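Hia (Haemophilus influenzae, PDB 1S7M) is a homotrimeric autotransporter adhesin of the bacterial outer membrane, of which this fragment is a binding domain that probably takes part in host recognition. Local coordinates at residues 62-65 with 66-69; 71-74 with 75-79; 132-135 with 136-139. All blocks are in the same frame, centred on the assembly; numbering follows the deposited sequence.

Interaction 1 (62-65 with 66-69); sequences NFDP and LTSS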
loop_
_atom_site.group_PDB
_atom_site.type_symbol
_atom_site.label_atom_id
_atom_site.label_comp_id
_atom_site.label_asym_id
_atom_site.label_seq_id
_atom_site.Cartn_x
_atom_site.Cartn_y
_atom_site.Cartn_z
ATOM N N ASN A 62 15.279 -14.575 10.954
ATOM C CA ASN A 62 16.365 -14.006 10.173
ATOM C C ASN A 62 16.455 -12.505 10.333
ATOM O O ASN A 62 17.091 -11.819 9.531
ATOM C CB ASN A 62 16.203 -14.368 8.696
ATOM C CG ASN A 62 16.022 -15.863 8.481
ATOM O OD1 ASN A 62 16.933 -16.667 8.751
ATOM N ND2 ASN A 62 14.837 -16.250 8.005
ATOM N N PHE A 63 15.804 -11.986 11.364
ATOM C CA PHE A 63 15.877 -10.562 11.641
ATOM C C PHE A 63 17.094 -10.468 12.535
ATOM O O PHE A 63 17.219 -11.213 13.508
ATOM C CB PHE A 63 14.642 -10.075 12.412
ATOM C CG PHE A 63 14.692 -8.606 12.793
ATOM C CD1 PHE A 63 14.200 -7.626 11.932
ATOM C CD2 PHE A 63 15.215 -8.211 14.022
ATOM C CE1 PHE A 63 14.221 -6.271 12.293
ATOM C CE2 PHE A 63 15.242 -6.866 14.390
ATOM C CZ PHE A 63 14.741 -5.891 13.524
ATOM N N ASP A 64 17.996 -9.562 12.210
ATOM C CA ASP A 64 19.170 -9.415 13.024
ATOM C C ASP A 64 18.973 -8.231 13.939
ATOM O O ASP A 64 18.963 -7.100 13.498
ATOM C CB ASP A 64 20.409 -9.217 12.142
ATOM C CG ASP A 64 21.675 -8.986 12.954
ATOM O OD1 ASP A 64 22.766 -8.894 12.352
ATOM O OD2 ASP A 64 21.578 -8.880 14.198
ATOM N N PRO A 65 18.823 -8.485 15.246
ATOM C CA PRO A 65 18.623 -7.431 16.250
ATOM C C PRO A 65 19.760 -6.423 16.392
ATOM O O PRO A 65 19.531 -5.306 16.837
ATOM C CB PRO A 65 18.431 -8.216 17.552
ATOM C CG PRO A 65 17.873 -9.516 17.099
ATOM C CD PRO A 65 18.698 -9.818 15.857
ATOM N N LEU A 66 20.976 -6.802 16.008
ATOM C CA LEU A 66 22.122 -5.907 16.191
ATOM C C LEU A 66 22.352 -4.805 15.169
ATOM O O LEU A 66 23.166 -3.914 15.391
ATOM C CB LEU A 66 23.400 -6.742 16.369
ATOM C CG LEU A 66 23.389 -7.456 17.728
ATOM C CD1 LEU A 66 24.433 -8.591 17.805
ATOM C CD2 LEU A 66 23.642 -6.397 18.793
ATOM N N THR A 67 21.635 -4.862 14.053
ATOM C CA THR A 67 21.747 -3.838 13.020
ATOM C C THR A 67 20.496 -2.957 13.081
ATOM O O THR A 67 20.375 -1.965 12.359
ATOM C CB THR A 67 21.839 -4.487 11.612
ATOM O OG1 THR A 67 20.765 -5.424 11.438
ATOM C CG2 THR A 67 23.157 -5.227 11.451
ATOM N N SER A 68 19.584 -3.311 13.981
ATOM C CA SER A 68 18.302 -2.608 14.114
ATOM C C SER A 68 18.198 -1.381 15.024
ATOM O O SER A 68 18.875 -1.292 16.039
ATOM C CB SER A 68 17.237 -3.615 14.570
ATOM O OG SER A 68 15.992 -2.970 14.794
ATOM N N SER A 69 17.330 -0.442 14.652
ATOM C CA SER A 69 17.060 0.736 15.484
ATOM C C SER A 69 16.125 0.265 16.614
ATOM O O SER A 69 15.497 -0.810 16.521
ATOM C CB SER A 69 16.333 1.821 14.671
ATOM O OG SER A 69 14.981 1.441 14.395
HETATM O O HOH W 1 17.911 -5.494 11.602
#

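Interaction 2 (71-74 with 75-79); sequences DNLT and KQNDD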
loop_
_atom_site.group_PDB
_atom_site.type_symbol
_atom_site.label_atom_id
_atom_site.label_comp_id
_atom_site.label_asym_id
_atom_site.label_seq_id
_atom_site.Cartn_x
_atom_site.Cartn_y
_atom_site.Cartn_z
ATOM N N ASP A 71 13.199 1.433 17.503
ATOM C CA ASP A 71 11.835 1.330 17.012
ATOM C C ASP A 71 11.598 0.057 16.194
ATOM O O ASP A 71 10.597 -0.651 16.399
ATOM C CB ASP A 71 11.476 2.545 16.161
ATOM C CG ASP A 71 10.007 2.530 15.743
ATOM O OD1 ASP A 71 9.689 2.053 14.632
ATOM O OD2 ASP A 71 9.170 2.963 16.558
ATOM N N ASN A 72 12.511 -0.255 15.276
ATOM C CA ASN A 72 12.314 -1.441 14.446
ATOM C C ASN A 72 12.349 -2.708 15.277
ATOM O O ASN A 72 11.543 -3.613 15.069
ATOM C CB ASN A 72 13.360 -1.529 13.320
ATOM C CG ASN A 72 12.789 -2.135 12.041
ATOM O OD1 ASN A 72 13.319 -3.110 11.486
ATOM N ND2 ASN A 72 11.680 -1.550 11.563
ATOM N N LEU A 73 13.272 -2.781 16.230
ATOM C CA LEU A 73 13.385 -3.975 17.083
ATOM C C LEU A 73 12.158 -4.169 17.997
ATOM O O LEU A 73 11.691 -5.289 18.190
ATOM C CB LEU A 73 14.668 -3.901 17.938
ATOM C CG LEU A 73 14.960 -5.119 18.829
ATOM C CD1 LEU A 73 14.952 -6.385 17.993
ATOM C CD2 LEU A 73 16.339 -4.955 19.521
ATOM N N THR A 74 11.656 -3.073 18.560
ATOM C CA THR A 74 10.499 -3.111 19.442
ATOM C C THR A 74 9.316 -3.731 18.694
ATOM O O THR A 74 8.636 -4.635 19.199
ATOM C CB THR A 74 10.096 -1.691 19.875
ATOM O OG1 THR A 74 11.149 -1.110 20.642
ATOM C CG2 THR A 74 8.843 -1.709 20.723
ATOM N N LYS A 75 9.095 -3.239 17.477
ATOM C CA LYS A 75 7.998 -3.722 16.664
ATOM C C LYS A 75 8.245 -5.177 16.304
ATOM O O LYS A 75 7.306 -5.985 16.302
ATOM C CB LYS A 75 7.838 -2.827 15.419
ATOM C CG LYS A 75 7.250 -1.444 15.768
ATOM C CD LYS A 75 7.326 -0.439 14.627
ATOM C CE LYS A 75 6.601 0.845 15.036
ATOM N NZ LYS A 75 6.899 1.988 14.123
ATOM N N GLN A 76 9.504 -5.511 16.015
ATOM C CA GLN A 76 9.863 -6.885 15.658
ATOM C C GLN A 76 9.422 -7.856 16.758
ATOM O O GLN A 76 8.889 -8.915 16.466
ATOM C CB GLN A 76 11.386 -7.032 15.463
ATOM C CG GLN A 76 11.870 -8.492 15.384
ATOM C CD GLN A 76 11.430 -9.235 14.126
ATOM O OE1 GLN A 76 10.837 -8.661 13.214
ATOM N NE2 GLN A 76 11.724 -10.522 14.073
ATOM N N ASN A 77 9.649 -7.482 18.016
ATOM C CA ASN A 77 9.273 -8.332 19.142
ATOM C C ASN A 77 7.852 -8.138 19.720
ATOM O O ASN A 77 7.439 -8.931 20.556
ATOM C CB ASN A 77 10.268 -8.158 20.294
ATOM C CG ASN A 77 11.707 -8.419 19.882
ATOM O OD1 ASN A 77 12.026 -9.448 19.303
ATOM N ND2 ASN A 77 12.578 -7.478 20.190
ATOM N N ASP A 78 7.110 -7.110 19.302
ATOM C CA ASP A 78 5.769 -6.896 19.851
ATOM C C ASP A 78 4.683 -7.645 19.061
ATOM O O ASP A 78 4.491 -7.411 17.867
ATOM C CB ASP A 78 5.462 -5.398 19.895
ATOM C CG ASP A 78 4.149 -5.082 20.603
ATOM O OD1 ASP A 78 3.327 -6.000 20.826
ATOM O OD2 ASP A 78 3.931 -3.900 20.927
ATOM N N ASP A 79 3.964 -8.542 19.728
ATOM C CA ASP A 79 2.918 -9.324 19.052
ATOM C C ASP A 79 1.833 -8.467 18.392
ATOM O O ASP A 79 1.174 -8.898 17.453
ATOM C CB ASP A 79 2.286 -10.327 20.034
ATOM C CG ASP A 79 3.294 -11.367 20.534
ATOM O OD1 ASP A 79 3.976 -11.995 19.687
ATOM O OD2 ASP A 79 3.412 -11.556 21.771
HETATM O O HOH W 2 7.107 4.718 15.774
#

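Interaction 3 (132-135 with 136-139); sequences QVRN and ANEV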
loop_
_atom_site.group_PDB
_atom_site.type_symbol
_atom_site.label_atom_id
_atom_site.label_comp_id
_atom_site.label_asym_id
_atom_site.label_seq_id
_atom_site.Cartn_x
_atom_site.Cartn_y
_atom_site.Cartn_z
ATOM N N GLN A 132 -4.856 -4.873 14.699
ATOM C CA GLN A 132 -4.306 -4.273 13.487
ATOM C C GLN A 132 -5.451 -3.812 12.582
ATOM O O GLN A 132 -6.557 -4.392 12.598
ATOM C CB GLN A 132 -3.432 -5.297 12.747
ATOM C CG GLN A 132 -2.138 -5.678 13.538
ATOM C CD GLN A 132 -1.374 -6.845 12.918
ATOM O OE1 GLN A 132 -1.741 -7.348 11.861
ATOM N NE2 GLN A 132 -0.305 -7.283 13.585
ATOM N N VAL A 133 -5.189 -2.757 11.821
ATOM C CA VAL A 133 -6.139 -2.231 10.854
ATOM C C VAL A 133 -5.449 -2.319 9.491
ATOM O O VAL A 133 -4.644 -1.439 9.109
ATOM C CB VAL A 133 -6.498 -0.762 11.129
ATOM C CG1 VAL A 133 -7.603 -0.258 10.103
ATOM C CG2 VAL A 133 -7.010 -0.618 12.529
ATOM N N ARG A 134 -5.705 -3.401 8.768
ATOM C CA ARG A 134 -5.105 -3.516 7.458
ATOM C C ARG A 134 -6.134 -3.078 6.427
ATOM O O ARG A 134 -7.196 -2.554 6.775
ATOM C CB ARG A 134 -4.640 -4.942 7.202
ATOM C CG ARG A 134 -3.712 -5.460 8.270
ATOM C CD ARG A 134 -3.063 -6.745 7.824
ATOM N NE ARG A 134 -2.362 -7.405 8.920
ATOM C CZ ARG A 134 -1.621 -8.500 8.774
ATOM N NH1 ARG A 134 -1.485 -9.055 7.582
ATOM N NH2 ARG A 134 -1.022 -9.039 9.816
ATOM N N ASN A 135 -5.816 -3.298 5.165
ATOM C CA ASN A 135 -6.714 -2.922 4.096
ATOM C C ASN A 135 -8.069 -3.618 4.309
ATOM O O ASN A 135 -8.112 -4.775 4.708
ATOM C CB ASN A 135 -6.094 -3.341 2.766
ATOM C CG ASN A 135 -6.981 -3.061 1.606
ATOM O OD1 ASN A 135 -7.302 -1.906 1.312
ATOM N ND2 ASN A 135 -7.400 -4.117 0.928
ATOM N N ALA A 136 -9.148 -2.878 4.052
ATOM C CA ALA A 136 -10.527 -3.362 4.159
ATOM C C ALA A 136 -10.978 -3.791 5.567
ATOM O O ALA A 136 -11.917 -4.587 5.709
ATOM C CB ALA A 136 -10.776 -4.490 3.141
ATOM N N ASN A 137 -10.291 -3.276 6.590
ATOM C CA ASN A 137 -10.666 -3.510 7.967
ATOM C C ASN A 137 -11.509 -2.286 8.294
ATOM O O ASN A 137 -11.382 -1.246 7.639
ATOM C CB ASN A 137 -9.444 -3.568 8.923
ATOM C CG ASN A 137 -8.948 -4.998 9.171
ATOM O OD1 ASN A 137 -9.751 -5.940 9.320
ATOM N ND2 ASN A 137 -7.638 -5.169 9.228
ATOM N N GLU A 138 -12.364 -2.398 9.300
ATOM C CA GLU A 138 -13.227 -1.288 9.709
ATOM C C GLU A 138 -13.020 -0.914 11.167
ATOM O O GLU A 138 -12.838 -1.773 12.012
ATOM C CB GLU A 138 -14.720 -1.662 9.533
ATOM C CG GLU A 138 -15.703 -0.550 9.942
ATOM C CD GLU A 138 -17.197 -0.940 9.743
ATOM O OE1 GLU A 138 -17.463 -1.934 9.039
ATOM O OE2 GLU A 138 -18.083 -0.247 10.289
ATOM N N VAL A 139 -13.065 0.376 11.441
ATOM C CA VAL A 139 -12.929 0.895 12.791
ATOM C C VAL A 139 -14.194 1.726 13.032
ATOM O O VAL A 139 -14.525 2.615 12.253
ATOM C CB VAL A 139 -11.686 1.811 12.949
ATOM C CG1 VAL A 139 -11.676 2.424 14.341
ATOM C CG2 VAL A 139 -10.406 1.018 12.720
#

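Interaction 1 (62-65 with 66-69)
A type I beta turn from Asp64 to Thr67, leading toward the N-cap of helix 70-77, illustrates how one side chain can pin a turn from within. The carboxylate of Asp64 reaches forward because its CG lies opposite the backbone N (chi1 177°), and OD2 accepts the N-H of Leu66 at 2.8 Å. This bond closes an Asx turn over the first half of the beta turn; the donor approaches from above the carboxylate plane, 44° out of it. On the same residue, the backbone O accepts a hydrogen bond from a water that also bonds Thr67 OG1, 2.9 Å away, so the solvent molecule bridges the ends of the turn. It also lies over one face of the Phe63 ring, toward the rim. A weak bond, 3.5 Å from Ser68 N to Pro65 O, reaches back into the turn; the next residue, Ser69, caps the helix with OG at Asn72 N. The ring of Phe63 leans on the helix through Asn72, Leu73 and Gln76. Ser68 comes to the rim of that ring rather than over it: its OG sits near the ring plane, 3.4 Å from Phe63 CZ, while donating to Ser69 O at 2.8 Å.

Interaction 2 (71-74 with 75-79)
Asp71 and Lys75, four residues apart on helix 70-77, join in a salt bridge that shows how rotamers bring opposite charges together across one helical turn. Lys75 sets out with CG next to its backbone N (chi1 -72°) and then runs extended to its tip, so that its methylenes travel back past Asp71 O. Asp71 swings its carboxylate forward by placing CG on the far side from its own N (chi1 -174°). NZ of Lys75 then meets OD1 of Asp71 at 2.8 Å, on the syn lone pair. A water closes the arrangement by donating to Asp71 OD2 and accepting from the same NZ, which also makes a weak hydrogen bond to Ala136 O of a neighbouring subunit. Elsewhere on the helix, Leu73 brings CD1 to within 3.4 Å of Asn77 ND2. Gln76 bends at its second torsion (chi2 69°), and its amide leaves the helix to bond Gly59 N and Asp60 O. Thr74 turns OG1 back to Ala70 O. Beneath these side chains run backbone bonds such as Gln76 N to Asn72 O, 2.9 Å. At the C-terminal end Asp78 N is shared between a weak bond to Thr74 O and a second bond to Lys75 O. The pattern is that of a short surface helix carrying an i to i+4 salt bridge, with the lysine end reaching a subunit interface.

Interaction 3 (132-135 with 136-139)
The guanidinium of Arg134 and the amide of Asn137 stand almost perpendicular, their planes 85° apart, although the two side chains run alongside each other in the same direction from the ends of a type II beta turn. At the guanidinium edge, and in its plane, lies the amide of Gln132: NE and NH2 of Arg134 both donate to Gln132 OE1, NH2 at 2.7 Å and NE at 3.0 Å. This side-on grip fixes the arginine's rotation, while NH1 reaches Arg111 O. The turn links strands 129-134 and 138-143 of the Trp ring domain and is closed by Asn137 N to Arg134 O, 3.2 Å. Ala136 takes the left-handed conformation (phi 63°) that a type II turn requires at its third position, which brings its CB to 3.1 Å from Asn135 O. The amide of Asn135 is held by a neighbouring subunit, at Thr85 O and Gly114 N. After the turn, Glu138 and Val139 pair in parallel with a strand of that same subunit, so the turn delivers the chain into the trimer. Within the chain, Val133 and Val139 both rest on Trp115 and Ile117 of strand 114-119 and cross nearly at right angles, CG2 to CG2 at 3.8 Å.

In the fold
The three interactions follow one another along the chain and show short-range contacts shaping separate parts of a trimeric adhesin. Interactions 1 and 2 adjoin in the sequence family HiaBD2_N, their centres about 10 Å apart: the loop at 62-69 delivers the chain into helix 70-77, and Phe63 and Ser68 pack directly on that helix. Interaction 3 belongs to the Trp ring domain, with its centre about 28 Å from that of interaction 1 and 20 Å from that of interaction 2. Within one chain, interactions 2 and 3 come no nearer than about 4 Å between atoms. In the trimer, the helix of one subunit comes up against the interstrand turn of another.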